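Local coordinates for protein EmGH1 (Erythrobacter marinus, PDB 5Z87) that probably hydrolyses beta-glucosidic bonds as a two-subunit, magnesium-binding member of glycosyl hydrolase family 3, at residues 340-345 and 350-355; 57-62 and 371-376; 633-638 and 654-659. All blocks are in the same frame, centred on the assembly; numbering follows the deposited sequence.

Contact 1 of 3, residues 340-345 and 350-355; sequences AGVDIE and GVYLML
Glu345 and Tyr352 reach past each other in the TIM-barrel-like N-terminal domain, tying the short strand 345-346 and the chain just before it to a 3-10 turn at 351-353. The carboxylate of Glu345 takes two successive backbone N-H groups at the start of that turn. Val351 N meets Glu345 OE1 at 3.0 Å on its syn lone pair, though the bond is bent (138°). Tyr352 N gives the straighter bond to Glu345 OE2, at 2.8 Å, and approaches on the syn side but 34° out of the carboxylate plane. With a backbone N-H on each oxygen, the buried carboxylate is probably held against rotation. What lets it extend so far is its chain: CG stands anti to the backbone N (chi1 171°) and the rest runs on stretched. Gly350 CA lies 3.1 Å from Glu345 OE2, and a CB there would collide with that oxygen.

The same glutamate lays its CB over one face of the Tyr352 ring, 4.0 Å from the centroid, a CH-pi contact. Leu355 CD1 sits over the opposite face, offset toward the rim, and Asp343 O meets the edge near CE2. At the far end of the ring, Tyr352 OH donates to Val342 O at 2.6 Å, from above the carbonyl plane, while Val342 CB lies 3.5 Å from Tyr352 OH. Behind this shell, Glu345 pairs by its backbone with Leu63, and the Asp343 carboxylate forms salt bridges with Arg375 through OD1 and with Arg301 through OD2, the latter oxygen also accepting from Val310 N.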
# COMPACT_ATOMS: atom_id res chain seq x y z
N ALA A 340 8.90 6.61 -26.83
CA ALA A 340 8.07 7.06 -25.72
C ALA A 340 8.30 8.53 -25.46
O ALA A 340 7.35 9.27 -25.19
CB ALA A 340 8.35 6.23 -24.46
N GLY A 341 9.56 8.97 -25.55
CA GLY A 341 9.85 10.37 -25.33
C GLY A 341 11.02 10.67 -24.41
O GLY A 341 11.13 11.80 -23.92
N VAL A 342 11.89 9.69 -24.16
CA VAL A 342 13.17 9.95 -23.51
C VAL A 342 14.15 10.47 -24.55
O VAL A 342 14.44 9.79 -25.54
CB VAL A 342 13.72 8.68 -22.84
CG1 VAL A 342 15.06 8.99 -22.19
CG2 VAL A 342 12.72 8.10 -21.83
N ASP A 343 14.69 11.67 -24.32
CA ASP A 343 15.54 12.35 -25.29
C ASP A 343 17.02 12.05 -25.10
O ASP A 343 17.74 11.92 -26.09
CB ASP A 343 15.32 13.86 -25.22
CG ASP A 343 13.89 14.25 -25.48
OD1 ASP A 343 13.31 13.72 -26.47
OD2 ASP A 343 13.34 15.07 -24.71
N ILE A 344 17.50 11.96 -23.86
CA ILE A 344 18.92 11.74 -23.61
C ILE A 344 19.07 10.67 -22.54
O ILE A 344 18.38 10.70 -21.52
CB ILE A 344 19.64 13.05 -23.22
CG1 ILE A 344 21.10 12.78 -22.85
CG2 ILE A 344 18.92 13.76 -22.10
CD1 ILE A 344 21.98 14.01 -22.95
N GLU A 345 19.98 9.73 -22.78
CA GLU A 345 20.16 8.58 -21.92
C GLU A 345 21.32 8.83 -20.96
O GLU A 345 22.46 9.03 -21.38
CB GLU A 345 20.42 7.32 -22.75
CG GLU A 345 20.83 6.16 -21.90
CD GLU A 345 21.23 4.98 -22.72
OE1 GLU A 345 20.83 3.85 -22.38
OE2 GLU A 345 21.93 5.19 -23.74
N GLY A 350 25.59 3.22 -23.05
CA GLY A 350 24.15 3.11 -23.06
C GLY A 350 23.60 2.41 -24.29
O GLY A 350 24.28 2.18 -25.29
N VAL A 351 22.31 2.06 -24.21
CA VAL A 351 21.67 1.44 -25.36
C VAL A 351 21.41 2.46 -26.46
O VAL A 351 21.26 2.08 -27.63
CB VAL A 351 20.38 0.69 -24.95
CG1 VAL A 351 20.69 -0.38 -23.91
CG2 VAL A 351 19.31 1.66 -24.43
N TYR A 352 21.38 3.76 -26.14
CA TYR A 352 21.22 4.75 -27.20
C TYR A 352 22.41 4.79 -28.15
O TYR A 352 22.29 5.40 -29.22
CB TYR A 352 21.01 6.15 -26.62
CG TYR A 352 19.56 6.48 -26.34
CD1 TYR A 352 18.60 5.47 -26.28
CD2 TYR A 352 19.16 7.79 -26.13
CE1 TYR A 352 17.25 5.77 -26.01
CE2 TYR A 352 17.82 8.11 -25.86
CZ TYR A 352 16.87 7.09 -25.81
OH TYR A 352 15.56 7.40 -25.54
N LEU A 353 23.54 4.16 -27.81
CA LEU A 353 24.64 4.07 -28.75
C LEU A 353 24.26 3.24 -29.97
O LEU A 353 24.91 3.36 -31.02
CB LEU A 353 25.88 3.49 -28.07
CG LEU A 353 26.77 4.46 -27.27
CD1 LEU A 353 26.00 5.25 -26.24
CD2 LEU A 353 27.93 3.74 -26.58
N MET A 354 23.21 2.42 -29.88
CA MET A 354 22.71 1.65 -31.01
C MET A 354 21.82 2.46 -31.95
O MET A 354 21.46 1.95 -33.01
CB MET A 354 21.93 0.42 -30.53
CG MET A 354 22.72 -0.57 -29.68
SD MET A 354 21.66 -1.86 -28.96
CE MET A 354 22.82 -2.67 -27.87
N LEU A 355 21.43 3.67 -31.57
CA LEU A 355 20.44 4.41 -32.36
C LEU A 355 20.88 4.65 -33.81
O LEU A 355 20.05 4.45 -34.71
CB LEU A 355 20.11 5.73 -31.66
CG LEU A 355 19.35 5.66 -30.34
CD1 LEU A 355 19.03 7.07 -29.86
CD2 LEU A 355 18.08 4.83 -30.49

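Contact 2 of 3, residues 57-62 and 371-376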
# COMPACT_ATOMS: atom_id res chain seq x y z
N ASP A 57 24.75 10.76 -37.38
CA ASP A 57 25.71 10.44 -36.33
C ASP A 57 25.96 11.62 -35.41
O ASP A 57 26.18 11.44 -34.20
CB ASP A 57 27.02 9.96 -36.95
CG ASP A 57 26.90 8.58 -37.57
OD1 ASP A 57 25.82 7.97 -37.46
OD2 ASP A 57 27.89 8.10 -38.16
N GLU A 58 25.93 12.85 -35.94
CA GLU A 58 26.16 14.02 -35.10
C GLU A 58 24.98 14.30 -34.19
O GLU A 58 25.15 14.66 -33.03
CB GLU A 58 26.47 15.23 -35.98
CG GLU A 58 27.79 15.10 -36.76
CD GLU A 58 28.02 16.29 -37.68
OE1 GLU A 58 27.02 16.80 -38.25
OE2 GLU A 58 29.19 16.71 -37.81
N MET A 59 23.75 14.15 -34.71
CA MET A 59 22.58 14.31 -33.85
C MET A 59 22.51 13.21 -32.80
O MET A 59 22.20 13.48 -31.64
CB MET A 59 21.32 14.32 -34.70
CG MET A 59 21.13 15.59 -35.47
SD MET A 59 19.57 15.61 -36.35
CE MET A 59 19.81 14.22 -37.47
N ALA A 60 22.80 11.97 -33.20
CA ALA A 60 22.71 10.86 -32.26
C ALA A 60 23.67 11.04 -31.10
O ALA A 60 23.36 10.64 -29.97
CB ALA A 60 22.97 9.54 -32.98
N ALA A 61 24.82 11.65 -31.33
CA ALA A 61 25.80 11.79 -30.26
C ALA A 61 25.29 12.70 -29.15
O ALA A 61 25.68 12.55 -27.99
CB ALA A 61 27.12 12.31 -30.83
N GLN A 62 24.41 13.65 -29.49
CA GLN A 62 23.79 14.52 -28.49
C GLN A 62 22.82 13.79 -27.57
O GLN A 62 22.31 14.41 -26.63
CB GLN A 62 23.08 15.68 -29.20
CG GLN A 62 24.00 16.55 -30.06
CD GLN A 62 25.02 17.31 -29.23
OE1 GLN A 62 24.68 18.00 -28.27
NE2 GLN A 62 26.30 17.15 -29.59
N ARG A 371 14.00 14.51 -33.41
CA ARG A 371 13.14 15.07 -32.37
C ARG A 371 13.90 15.20 -31.05
O ARG A 371 13.88 16.25 -30.40
CB ARG A 371 11.89 14.19 -32.19
CG ARG A 371 10.88 14.77 -31.19
CD ARG A 371 9.69 13.82 -30.98
NE ARG A 371 10.06 12.57 -30.31
CZ ARG A 371 9.18 11.68 -29.85
NH1 ARG A 371 7.87 11.89 -29.98
NH2 ARG A 371 9.60 10.58 -29.25
N ALA A 372 14.62 14.15 -30.66
CA ALA A 372 15.35 14.18 -29.40
C ALA A 372 16.52 15.16 -29.46
O ALA A 372 16.66 16.03 -28.58
CB ALA A 372 15.82 12.77 -29.04
N ALA A 373 17.36 15.07 -30.50
CA ALA A 373 18.54 15.93 -30.56
C ALA A 373 18.17 17.40 -30.64
O ALA A 373 18.90 18.26 -30.13
CB ALA A 373 19.43 15.54 -31.74
N GLU A 374 17.02 17.73 -31.23
CA GLU A 374 16.67 19.14 -31.33
C GLU A 374 16.27 19.70 -29.98
O GLU A 374 16.62 20.85 -29.66
CB GLU A 374 15.57 19.35 -32.38
CG GLU A 374 15.38 20.83 -32.70
CD GLU A 374 14.41 21.10 -33.84
OE1 GLU A 374 14.43 20.34 -34.84
OE2 GLU A 374 13.63 22.07 -33.72
N ARG A 375 15.56 18.92 -29.16
CA ARG A 375 15.23 19.34 -27.80
C ARG A 375 16.50 19.63 -27.01
O ARG A 375 16.62 20.68 -26.36
CB ARG A 375 14.41 18.26 -27.08
CG ARG A 375 12.99 18.13 -27.57
CD ARG A 375 12.50 16.70 -27.51
NE ARG A 375 11.07 16.64 -27.78
CZ ARG A 375 10.32 15.54 -27.66
NH1 ARG A 375 10.86 14.40 -27.27
NH2 ARG A 375 9.03 15.60 -27.94
N ILE A 376 17.46 18.70 -27.08
CA ILE A 376 18.75 18.86 -26.40
C ILE A 376 19.44 20.14 -26.84
O ILE A 376 19.91 20.93 -26.00
CB ILE A 376 19.63 17.63 -26.68
CG1 ILE A 376 18.99 16.37 -26.11
CG2 ILE A 376 21.04 17.85 -26.12
CD1 ILE A 376 18.90 16.39 -24.60
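Met59 brings its backbone up against Ala373, and their CA atoms, 5.5 Å apart, are the nearest CA pair between 57-62 and 371-376. This is helix-helix packing within the N-terminal domain, joining helix 56-61, early in the chain, to helix 366-382, some 310 residues later. Two atoms of Met59 carry the touch: its CB lies 3.7 Å from Ala373 CB, and its carbonyl O lies 3.5 Å from the same methyl. Ala373 thus meets Met59 with a single carbon, and it is the smallness of this side chain that allows the backbones so close. Beyond CG the Met59 chain leads away from 371-376. CG is anti to the carbonyl carbon (chi1 -73°), the chain bends at chi3, and the side chain also touches Glu366, Val369 and Arg370 of the same helix.

Three residues on, Gln62 falls on the same side, opposite the interval from Ala373 to Ile376. Its CB comes within 4.4 Å of Ala373 CB, a looser touch than that of Met59. Gln62 O takes the closer position against Ile376, 3.7 Å from CG2, with CG1 also near. At the other end of the glutamine, OE1 is 4.2 Å from Ile376 CG2, but its polar partner is Lys380, one turn further along helix 366-382, which donates a hydrogen bond to it.

Between the two segments themselves there is no hydrogen bond or salt bridge: methyls and methylenes lie against one another and against two backbone carbonyl oxygens. The contact therefore rests on shape and burial of apolar carbon rather than on polar bonds.

Contact 3 of 3, residues 633-638 and 654-659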
# COMPACT_ATOMS: atom_id res chain seq x y z
N VAL A 633 4.58 1.70 11.87
CA VAL A 633 4.64 1.35 10.46
C VAL A 633 3.45 0.48 10.04
O VAL A 633 3.17 0.37 8.85
CB VAL A 633 5.99 0.68 10.18
CG1 VAL A 633 6.03 -0.74 10.81
CG2 VAL A 633 6.25 0.62 8.71
N GLY A 634 2.74 -0.13 10.99
CA GLY A 634 1.59 -0.95 10.64
C GLY A 634 0.33 -0.16 10.32
O GLY A 634 -0.65 -0.73 9.84
N GLN A 635 0.35 1.15 10.55
CA GLN A 635 -0.78 2.02 10.24
C GLN A 635 -0.61 2.78 8.92
O GLN A 635 -1.42 3.66 8.62
CB GLN A 635 -0.99 3.01 11.40
CG GLN A 635 -0.92 2.34 12.78
CD GLN A 635 -1.49 3.17 13.89
OE1 GLN A 635 -1.62 4.39 13.78
NE2 GLN A 635 -1.87 2.52 14.98
N LEU A 636 0.43 2.46 8.14
CA LEU A 636 0.61 3.14 6.86
C LEU A 636 -0.46 2.69 5.86
O LEU A 636 -0.83 1.51 5.83
CB LEU A 636 2.01 2.87 6.31
CG LEU A 636 3.17 3.47 7.08
CD1 LEU A 636 4.50 3.07 6.47
CD2 LEU A 636 3.06 4.98 7.13
N PRO A 637 -0.97 3.59 5.01
CA PRO A 637 -0.57 5.00 4.92
C PRO A 637 -1.29 5.88 5.90
O PRO A 637 -2.43 5.54 6.28
CB PRO A 637 -0.97 5.39 3.48
CG PRO A 637 -2.06 4.50 3.15
CD PRO A 637 -1.85 3.19 3.90
N GLY A 638 -0.66 7.00 6.27
CA GLY A 638 -1.27 7.95 7.18
C GLY A 638 -1.32 9.39 6.72
O GLY A 638 -1.67 10.26 7.51
N SER A 654 -5.52 -0.34 19.49
CA SER A 654 -4.36 0.48 19.14
C SER A 654 -4.79 1.90 18.80
O SER A 654 -5.64 2.11 17.93
CB SER A 654 -3.59 -0.14 17.98
OG SER A 654 -2.40 0.57 17.72
N ASP A 655 -4.18 2.86 19.50
CA ASP A 655 -4.34 4.28 19.19
C ASP A 655 -3.99 4.53 17.73
O ASP A 655 -2.83 4.41 17.33
CB ASP A 655 -3.44 5.12 20.11
CG ASP A 655 -3.69 6.61 19.97
OD1 ASP A 655 -4.43 7.03 19.04
OD2 ASP A 655 -3.14 7.38 20.78
N SER A 656 -4.99 4.90 16.92
CA SER A 656 -4.84 5.04 15.48
C SER A 656 -4.75 6.49 15.03
O SER A 656 -4.76 6.75 13.82
CB SER A 656 -6.01 4.35 14.76
OG SER A 656 -6.03 2.97 15.04
N THR A 657 -4.70 7.43 15.97
CA THR A 657 -4.40 8.81 15.63
C THR A 657 -2.95 8.92 15.20
O THR A 657 -2.12 8.08 15.56
CB THR A 657 -4.65 9.73 16.82
OG1 THR A 657 -3.81 9.32 17.91
CG2 THR A 657 -6.14 9.70 17.22
N PRO A 658 -2.61 9.93 14.43
CA PRO A 658 -1.19 10.15 14.14
C PRO A 658 -0.46 10.55 15.41
O PRO A 658 -1.06 11.06 16.36
CB PRO A 658 -1.21 11.29 13.11
CG PRO A 658 -2.57 11.92 13.25
CD PRO A 658 -3.49 10.86 13.69
N LEU A 659 0.84 10.25 15.44
CA LEU A 659 1.66 10.73 16.55
C LEU A 659 1.77 12.26 16.51
O LEU A 659 1.56 12.93 17.52
CB LEU A 659 3.04 10.07 16.49
CG LEU A 659 3.94 10.38 17.69
CD1 LEU A 659 3.32 9.92 19.02
CD2 LEU A 659 5.32 9.76 17.51
O HOH W 1 -0.95 6.80 13.57
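The carboxamide of Gln635 presents its edge to the loop 654-659, with Asp655 O close to the amide plane. Gln635 NE2 donates to Asp655 O at 3.2 Å in a nearly straight bond (168°), yet arrives 43° above the carbonyl plane. Gln635 OE1, at the other corner, receives a short bond from a water at 2.5 Å. That water also donates to Thr657 O, so it bridges the segments. Off the amide plane, at an oblique angle, Ser656 CA lies 3.7 Å from Gln635 OE1. The chain beyond CG is extended (chi2 -164°), which carries the amide to the other loop.

The second flat group is the carboxylate of Asp655, which probably helps to hold the loop's shape. Asp655 OD1 accepts from Thr657 N at 3.1 Å, making an Asx turn, and from Thr657 OG1 at 2.6 Å; both donors come from the same face, one on the anti side and one on the syn side. Ser656 OG adds a bond to Ser654 O, 3.0 Å away, and accepts from Tyr651 N.

These are loops of the C-terminal domain at the dimer interface. Asp553 of the second subunit accepts from Gln635 NE2 and Ser654 OG, and Arg189 of that subunit binds Gly634 O and Leu636 O. A leucine in place of Gln635 would probably leave Asp655 O and the bridging water without their amide mate and weaken the hold on Asp553 of the second subunit. The directional contacts are polar, and the one amide, bonded both to Asp655 O and to Asp553 of the second subunit, probably links the loop arrangement to the subunit interface.

In the fold
Contacts 1 and 2 are neighbours in the N-terminal, TIM-barrel-like domain, with centres 10 Å apart, and contact 1 is nested within the chain loop that contact 2 closes. They touch directly: besides the Asp343-Arg375 salt bridge, Ile344 CG2 packs on Ile376 CD1 at 3.6 Å and Ile344 CD1 lies 3.7 Å from Gln62 O. Helix 366-382 thus meets both helix 56-61 and the chain leading into strand 345-346. Contact 3 follows later in sequence, in the C-terminal domain, with its centre 43 Å from that of contact 1 and 50 Å from that of contact 2. The first two are internal to one domain, whereas the third lies where two subunits meet.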